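Local coordinates for protein TRNA threonylcarbamoyladenosine dehydratase (Escherichia coli, PDB 4D79) that catalyses the ATP-dependent dehydration of threonylcarbamoyladenosine at position 37 of tRNAs to its cyclic form and can accept sulfur from the desulfurase CsdA, at residues 103-108 and 115-120; 125-128 and 134-137; 18-23 and 259-264. One frame throughout, in Å; residues are numbered along the deposited sequence.

Overall arrangement
Contacts 1 and 2 follow each other along the chain and both border the ATP: Asp107 and Phe108 of contact 1 and Ala128 and Pro134 of contact 2 belong to its pocket. Their centres lie about 12 Å apart, and they touch where Met118 SD packs 3.8 Å from Val125 CG2, joining helix 114-118 to the strand that follows it. Both reach the same Rossmann-type sheet, contact 1 at strand 101-105, an edge strand within this chain, and contact 2 at strand 124-127. Contact 3 lies apart, its centre about 27 Å from that of contact 1 and about 25 Å from that of contact 2; by linking residues 18-23 to 259-264 it encloses both in sequence.

Contact 1 (103-108 and 115-120); sequences TVVDDF and AQYMSV. With ATP (adenosine-5'-triphosphate), chain K.
Tyr117 reaches from helix 114-118 onto the end of strand 101-105 and the loop after it, where Val105 and Asp107 receive it in different ways. Val105 CG1 lies over one face of the ring, 3.7 Å from its centroid and 22° off the normal, which meets the geometry of a CH-pi contact; it is offset toward the rim, so that Tyr117 CZ is 3.5 Å from Val105 CG1. With CG1 anti to the backbone N (chi1 179°), the valine turns this methyl to the phenol. Asp107 instead meets the ring at its edge. Tyr117 OH donates over 2.6 Å to Asp107 OD2, which accepts with its anti lone pair, and the carboxylate stands 88° to the ring plane. Hydroxyl and ring face are therefore held by separate partners, which limits rotation of the phenol. The other oxygen, Asp107 OD1, takes a weak bond from Phe108 N at 2.8 Å. Phe108 in turn borders the nucleotide: its CA lies 3.3 Å from ATP N1. Around this surface contact, Val105 pairs through its backbone with Leu59 and Asp61, at and just beyond strand 56-60, while Met118, next to Tyr117 in the chain, packs against helix 132-144.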
# COMPACT_ATOMS: atom_id res chain seq x y z
N THR B 103 -4.27 -18.57 11.28
CA THR B 103 -5.52 -19.33 11.37
C THR B 103 -6.44 -18.85 10.27
O THR B 103 -6.58 -17.64 10.05
CB THR B 103 -6.18 -19.14 12.74
OG1 THR B 103 -5.25 -19.52 13.76
CG2 THR B 103 -7.52 -19.95 12.85
N VAL B 104 -7.05 -19.79 9.55
CA VAL B 104 -8.03 -19.50 8.52
C VAL B 104 -9.39 -19.90 9.06
O VAL B 104 -9.56 -21.03 9.51
CB VAL B 104 -7.72 -20.26 7.21
CG1 VAL B 104 -8.88 -20.19 6.24
CG2 VAL B 104 -6.43 -19.72 6.60
N VAL B 105 -10.33 -18.96 9.02
CA VAL B 105 -11.75 -19.19 9.23
C VAL B 105 -12.44 -19.06 7.88
O VAL B 105 -12.61 -17.95 7.34
CB VAL B 105 -12.33 -18.21 10.24
CG1 VAL B 105 -13.86 -18.45 10.44
CG2 VAL B 105 -11.61 -18.35 11.55
N ASP B 106 -12.84 -20.20 7.31
CA ASP B 106 -13.44 -20.23 5.98
C ASP B 106 -14.95 -20.04 6.14
O ASP B 106 -15.74 -20.97 6.03
CB ASP B 106 -13.11 -21.54 5.29
CG ASP B 106 -13.65 -21.62 3.89
OD1 ASP B 106 -14.00 -20.57 3.33
OD2 ASP B 106 -13.75 -22.74 3.35
N ASP B 107 -15.35 -18.79 6.39
CA ASP B 107 -16.73 -18.47 6.75
C ASP B 107 -16.90 -16.96 6.64
O ASP B 107 -15.93 -16.21 6.50
CB ASP B 107 -17.05 -18.95 8.17
CG ASP B 107 -18.54 -19.16 8.43
OD1 ASP B 107 -19.38 -18.92 7.54
OD2 ASP B 107 -18.88 -19.56 9.56
N PHE B 108 -18.16 -16.53 6.70
CA PHE B 108 -18.55 -15.14 6.83
C PHE B 108 -19.08 -14.88 8.25
O PHE B 108 -19.71 -15.74 8.85
CB PHE B 108 -19.66 -14.77 5.84
CG PHE B 108 -19.26 -14.80 4.39
CD1 PHE B 108 -18.11 -14.15 3.94
CD2 PHE B 108 -20.06 -15.46 3.47
CE1 PHE B 108 -17.77 -14.19 2.59
CE2 PHE B 108 -19.73 -15.49 2.12
CZ PHE B 108 -18.58 -14.85 1.68
N ALA B 115 -19.90 -13.95 18.03
CA ALA B 115 -19.33 -14.13 19.35
C ALA B 115 -18.38 -15.31 19.37
O ALA B 115 -17.30 -15.23 19.97
CB ALA B 115 -20.45 -14.30 20.37
N GLN B 116 -18.75 -16.43 18.74
CA GLN B 116 -17.84 -17.58 18.67
C GLN B 116 -16.53 -17.20 18.00
O GLN B 116 -15.43 -17.50 18.50
CB GLN B 116 -18.52 -18.73 17.92
CG GLN B 116 -17.63 -19.92 17.61
CD GLN B 116 -18.31 -20.95 16.72
OE1 GLN B 116 -19.51 -20.89 16.49
NE2 GLN B 116 -17.52 -21.87 16.18
N TYR B 117 -16.60 -16.50 16.87
CA TYR B 117 -15.35 -16.19 16.20
C TYR B 117 -14.55 -15.15 16.97
O TYR B 117 -13.32 -15.21 16.99
CB TYR B 117 -15.63 -15.75 14.76
CG TYR B 117 -16.05 -16.89 13.86
CD1 TYR B 117 -15.50 -18.15 14.01
CD2 TYR B 117 -17.01 -16.73 12.87
CE1 TYR B 117 -15.86 -19.20 13.21
CE2 TYR B 117 -17.37 -17.77 12.06
CZ TYR B 117 -16.79 -19.02 12.25
OH TYR B 117 -17.14 -20.09 11.45
N MET B 118 -15.21 -14.25 17.69
CA MET B 118 -14.46 -13.26 18.43
C MET B 118 -14.02 -13.78 19.80
O MET B 118 -13.32 -13.07 20.53
CB MET B 118 -15.29 -11.98 18.59
CG MET B 118 -15.53 -11.25 17.29
SD MET B 118 -14.02 -10.72 16.45
CE MET B 118 -14.13 -11.68 14.95
N SER B 119 -14.32 -15.05 20.12
CA SER B 119 -14.10 -15.61 21.45
C SER B 119 -12.64 -15.95 21.70
O SER B 119 -12.28 -16.24 22.85
CB SER B 119 -14.93 -16.90 21.64
OG SER B 119 -16.31 -16.67 21.42
N VAL B 120 -11.78 -15.87 20.69
CA VAL B 120 -10.37 -16.20 20.86
C VAL B 120 -9.62 -15.16 21.68
O VAL B 120 -8.60 -15.49 22.28
CB VAL B 120 -9.71 -16.35 19.47
CG1 VAL B 120 -8.20 -16.59 19.58
CG2 VAL B 120 -10.38 -17.47 18.68
PG ATP K . -16.41 -8.82 -5.74
O1G ATP K . -16.50 -8.29 -7.16
O2G ATP K . -15.98 -10.26 -5.63
O3G ATP K . -17.58 -8.42 -4.87
PB ATP K . -14.70 -8.10 -3.59
O1B ATP K . -15.92 -8.05 -2.69
O2B ATP K . -13.63 -9.16 -3.44
O3B ATP K . -15.17 -8.00 -5.13
PA ATP K . -13.64 -5.95 -2.11
O1A ATP K . -14.89 -5.14 -1.78
O2A ATP K . -12.34 -5.22 -2.34
O3A ATP K . -13.95 -6.68 -3.50
O5' ATP K . -13.42 -7.14 -1.03
C5' ATP K . -14.26 -7.37 0.11
C4' ATP K . -13.99 -8.67 0.89
O4' ATP K . -14.71 -8.74 2.16
C3' ATP K . -14.40 -9.91 0.11
O3' ATP K . -13.30 -10.83 -0.04
C2' ATP K . -15.50 -10.53 0.95
O2' ATP K . -15.54 -11.94 0.83
C1' ATP K . -15.17 -10.10 2.37
N9 ATP K . -16.34 -10.31 3.28
C8 ATP K . -17.59 -9.86 2.99
N7 ATP K . -18.49 -10.19 3.95
C5 ATP K . -17.82 -10.88 4.88
C6 ATP K . -18.21 -11.50 6.15
N6 ATP K . -19.48 -11.43 6.55
N1 ATP K . -17.29 -12.14 6.87
C2 ATP K . -16.01 -12.23 6.45
N3 ATP K . -15.58 -11.68 5.29
C4 ATP K . -16.42 -10.99 4.45

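Contact 2 (125-128 and 134-137); sequences VIDA and PKAA. With ATP (adenosine-5'-triphosphate), chain K.
Lys135 NZ and Asp127 OD2 form a salt bridge of 2.9 Å between helix 132-144 and the end of strand 124-127. The ammonium approaches from above the carboxylate, 48° out of its plane, and the two side chains cross at about a right angle. Two methylenes of the lysine also touch the acid: Lys135 CG is 3.3 Å from Asp127 OD2, and Lys135 CE is 3.5 Å from that same oxygen. Three extended torsions followed by a bend at the last one (chi4 74°) curl the amine back to the carboxylate. Asp127 has CG anti to the backbone N (chi1 160°), which swings its carboxylate toward the helix.

This pair bridges the first strand and the helix of a beta-alpha-beta crossover, strand 124-127, helix 132-144 and strand 149-152, within the Rossmann-type fold of the HesA/MoeB/ThiF family. The third element takes part directly. Thr151 OG1 is hydrogen-bonded to Asp127 OD2, while Lys135 NZ donates to the carbonyl oxygens of Thr152 and Ile129. Asp127 OD1 accepts the Ile129 N-H, fixing the start of the turn that leaves the strand. The buried charges of the pair thus have polar partners on both the strand and the turn.

Farther out, the neighbours of the ion pair reach the nucleotide. Pro134, just before Lys135, sets its CB 3.0 Å from ATP N6, beside the adenine amino group. Ala128, just after Asp127, has its carbonyl O 3.5 Å from ATP O4' and its side chain against Val41, in what is probably the glycine-rich nucleotide loop. Leu181 of helix 176-189 packs on Lys135 and Ala136.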
# COMPACT_ATOMS: atom_id res chain seq x y z
N VAL B 125 -8.97 -6.23 16.07
CA VAL B 125 -9.75 -6.69 14.93
C VAL B 125 -9.71 -5.62 13.84
O VAL B 125 -9.97 -4.45 14.11
CB VAL B 125 -11.21 -7.02 15.32
CG1 VAL B 125 -12.02 -7.46 14.10
CG2 VAL B 125 -11.22 -8.14 16.40
N ILE B 126 -9.38 -6.02 12.63
CA ILE B 126 -9.38 -5.14 11.46
C ILE B 126 -10.57 -5.55 10.59
O ILE B 126 -10.65 -6.67 10.07
CB ILE B 126 -8.06 -5.19 10.69
CG1 ILE B 126 -6.91 -4.72 11.59
CG2 ILE B 126 -8.16 -4.34 9.42
CD1 ILE B 126 -5.59 -4.76 10.96
N ASP B 127 -11.54 -4.67 10.52
CA ASP B 127 -12.78 -4.95 9.82
C ASP B 127 -12.66 -4.41 8.40
O ASP B 127 -12.68 -3.20 8.18
CB ASP B 127 -13.97 -4.34 10.53
CG ASP B 127 -15.14 -4.19 9.62
OD1 ASP B 127 -15.32 -5.09 8.79
OD2 ASP B 127 -15.90 -3.21 9.74
N ALA B 128 -12.58 -5.33 7.44
CA ALA B 128 -12.45 -5.00 6.03
C ALA B 128 -13.58 -5.64 5.23
O ALA B 128 -13.40 -6.07 4.09
CB ALA B 128 -11.08 -5.43 5.51
N PRO B 134 -23.18 -8.05 7.80
CA PRO B 134 -22.17 -8.60 8.71
C PRO B 134 -21.24 -7.55 9.30
O PRO B 134 -20.74 -7.72 10.42
CB PRO B 134 -21.41 -9.57 7.80
CG PRO B 134 -21.59 -8.98 6.40
CD PRO B 134 -22.94 -8.44 6.39
N LYS B 135 -20.96 -6.47 8.56
CA LYS B 135 -20.12 -5.40 9.08
C LYS B 135 -20.72 -4.80 10.34
O LYS B 135 -20.02 -4.62 11.34
CB LYS B 135 -19.96 -4.33 7.99
CG LYS B 135 -18.81 -3.37 8.20
CD LYS B 135 -18.62 -2.54 6.93
CE LYS B 135 -17.42 -1.63 7.04
NZ LYS B 135 -16.12 -2.35 6.93
N ALA B 136 -22.02 -4.49 10.30
CA ALA B 136 -22.71 -3.96 11.47
C ALA B 136 -22.65 -4.94 12.64
O ALA B 136 -22.35 -4.54 13.76
CB ALA B 136 -24.15 -3.62 11.10
N ALA B 137 -22.87 -6.22 12.37
CA ALA B 137 -22.84 -7.23 13.43
C ALA B 137 -21.45 -7.33 14.06
O ALA B 137 -21.32 -7.45 15.29
CB ALA B 137 -23.26 -8.58 12.85
PG ATP K . -16.41 -8.82 -5.74
O1G ATP K . -16.50 -8.29 -7.16
O2G ATP K . -15.98 -10.26 -5.63
O3G ATP K . -17.58 -8.42 -4.87
PB ATP K . -14.70 -8.10 -3.59
O1B ATP K . -15.92 -8.05 -2.69
O2B ATP K . -13.63 -9.16 -3.44
O3B ATP K . -15.17 -8.00 -5.13
PA ATP K . -13.64 -5.95 -2.11
O1A ATP K . -14.89 -5.14 -1.78
O2A ATP K . -12.34 -5.22 -2.34
O3A ATP K . -13.95 -6.68 -3.50
O5' ATP K . -13.42 -7.14 -1.03
C5' ATP K . -14.26 -7.37 0.11
C4' ATP K . -13.99 -8.67 0.89
O4' ATP K . -14.71 -8.74 2.16
C3' ATP K . -14.40 -9.91 0.11
O3' ATP K . -13.30 -10.83 -0.04
C2' ATP K . -15.50 -10.53 0.95
O2' ATP K . -15.54 -11.94 0.83
C1' ATP K . -15.17 -10.10 2.37
N9 ATP K . -16.34 -10.31 3.28
C8 ATP K . -17.59 -9.86 2.99
N7 ATP K . -18.49 -10.19 3.95
C5 ATP K . -17.82 -10.88 4.88
C6 ATP K . -18.21 -11.50 6.15
N6 ATP K . -19.48 -11.43 6.55
N1 ATP K . -17.29 -12.14 6.87
C2 ATP K . -16.01 -12.23 6.45
N3 ATP K . -15.58 -11.68 5.29
C4 ATP K . -16.42 -10.99 4.45

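Contact 3 (18-23 and 259-264); sequences RLYGEK and KMMAKA
The backbones approach to 8.9 Å between Tyr20 CA and Met261 CA, where the junction of helices 7-20 and 22-29 passes helix 242-266, and no hydrogen bond links the two segments. Met261 spans the gap. Its SD lies 3.7 Å from Tyr20 CD1 and 4.9 Å from the ring centroid, 62° off the normal, an oblique Met-aromatic contact. A bend at the last torsion (chi3 57°) turns the methyl toward the backbone, with Met261 CE 3.7 Å from Tyr20 O.

Gly21 is the break between the two N-terminal helices: it leaves helical geometry with a positive phi of 106° and occupies the N-cap position of helix 22-29. Tyr20 before the break and Lys23 after it both touch helix 242-266. One turn beyond Met261, Ala264 CB meets the side chain of Lys23, extended as far as CE and bent at its last torsion, with Lys23 NZ 4.1 Å away, a van der Waals approach of methyl and amine at the exposed edge of the contact. Inside the chain, Ala24, Leu27 and Phe28 of helix 22-29 also pack on Met261, and Phe28 meets the Tyr20 ring edge-to-face. Tyr20 also packs on Met243 of the second subunit, which puts this helix junction in the subunit interface.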
# COMPACT_ATOMS: atom_id res chain seq x y z
N ARG B 18 13.99 -1.41 14.90
CA ARG B 18 14.70 -0.13 14.80
C ARG B 18 13.74 1.04 14.65
O ARG B 18 14.07 2.16 15.03
CB ARG B 18 15.70 -0.13 13.64
CG ARG B 18 16.90 -1.08 13.88
CD ARG B 18 18.08 -0.79 12.96
NE ARG B 18 17.67 -0.59 11.58
CZ ARG B 18 17.52 -1.56 10.69
NH1 ARG B 18 17.73 -2.82 11.03
NH2 ARG B 18 17.14 -1.27 9.45
N LEU B 19 12.53 0.78 14.17
CA LEU B 19 11.53 1.82 13.98
C LEU B 19 10.62 1.99 15.20
O LEU B 19 10.47 3.09 15.71
CB LEU B 19 10.71 1.48 12.74
CG LEU B 19 9.61 2.49 12.40
CD1 LEU B 19 10.14 3.88 12.16
CD2 LEU B 19 8.82 2.00 11.20
N TYR B 20 10.04 0.90 15.68
CA TYR B 20 9.06 0.95 16.77
C TYR B 20 9.66 0.69 18.14
O TYR B 20 9.02 0.98 19.15
CB TYR B 20 7.96 -0.07 16.52
CG TYR B 20 7.15 0.17 15.26
CD1 TYR B 20 6.11 1.08 15.24
CD2 TYR B 20 7.41 -0.58 14.11
CE1 TYR B 20 5.35 1.26 14.09
CE2 TYR B 20 6.70 -0.41 12.99
CZ TYR B 20 5.66 0.51 12.97
OH TYR B 20 4.96 0.65 11.81
N GLY B 21 10.86 0.12 18.20
CA GLY B 21 11.50 -0.17 19.47
C GLY B 21 11.46 -1.66 19.78
O GLY B 21 10.65 -2.41 19.26
N GLU B 22 12.36 -2.07 20.69
CA GLU B 22 12.45 -3.48 21.09
C GLU B 22 11.18 -3.94 21.79
O GLU B 22 10.72 -5.06 21.56
CB GLU B 22 13.66 -3.71 22.02
CG GLU B 22 15.02 -3.36 21.40
CD GLU B 22 15.39 -4.22 20.21
OE1 GLU B 22 14.64 -5.16 19.87
OE2 GLU B 22 16.46 -3.97 19.61
N LYS B 23 10.63 -3.12 22.69
CA LYS B 23 9.43 -3.54 23.41
C LYS B 23 8.29 -3.79 22.44
O LYS B 23 7.55 -4.78 22.57
CB LYS B 23 9.06 -2.47 24.44
CG LYS B 23 7.98 -2.91 25.43
CD LYS B 23 7.91 -1.95 26.62
CE LYS B 23 6.95 -2.44 27.69
NZ LYS B 23 5.53 -2.38 27.25
N LYS B 259 -2.25 2.29 18.53
CA LYS B 259 -3.11 2.16 19.70
C LYS B 259 -2.63 1.04 20.63
O LYS B 259 -2.72 1.18 21.85
CB LYS B 259 -4.55 1.95 19.25
CG LYS B 259 -5.12 3.13 18.56
CD LYS B 259 -5.12 4.36 19.42
CE LYS B 259 -5.60 5.59 18.65
NZ LYS B 259 -5.53 6.78 19.54
N MET B 260 -2.12 -0.07 20.07
CA MET B 260 -1.58 -1.15 20.91
C MET B 260 -0.36 -0.67 21.68
O MET B 260 -0.20 -0.97 22.87
CB MET B 260 -1.22 -2.35 20.06
CG MET B 260 -2.37 -3.02 19.45
SD MET B 260 -1.90 -4.17 18.14
CE MET B 260 -0.97 -5.32 19.12
N MET B 261 0.52 0.08 21.03
CA MET B 261 1.69 0.62 21.70
C MET B 261 1.29 1.64 22.76
O MET B 261 1.81 1.60 23.89
CB MET B 261 2.65 1.23 20.68
CG MET B 261 3.39 0.19 19.89
SD MET B 261 4.38 0.85 18.54
CE MET B 261 5.48 2.00 19.34
N ALA B 262 0.30 2.49 22.46
CA ALA B 262 -0.12 3.49 23.43
C ALA B 262 -0.72 2.83 24.66
O ALA B 262 -0.49 3.28 25.80
CB ALA B 262 -1.11 4.47 22.82
N LYS B 263 -1.52 1.79 24.45
CA LYS B 263 -2.14 1.07 25.56
C LYS B 263 -1.10 0.39 26.43
O LYS B 263 -1.16 0.47 27.66
CB LYS B 263 -3.14 0.05 25.02
CG LYS B 263 -3.97 -0.67 26.12
CD LYS B 263 -4.86 -1.73 25.50
CE LYS B 263 -6.01 -2.12 26.43
NZ LYS B 263 -6.85 -3.19 25.81
N ALA B 264 -0.11 -0.26 25.80
CA ALA B 264 0.93 -0.91 26.59
C ALA B 264 1.71 0.10 27.43
O ALA B 264 1.97 -0.14 28.61
CB ALA B 264 1.85 -1.70 25.67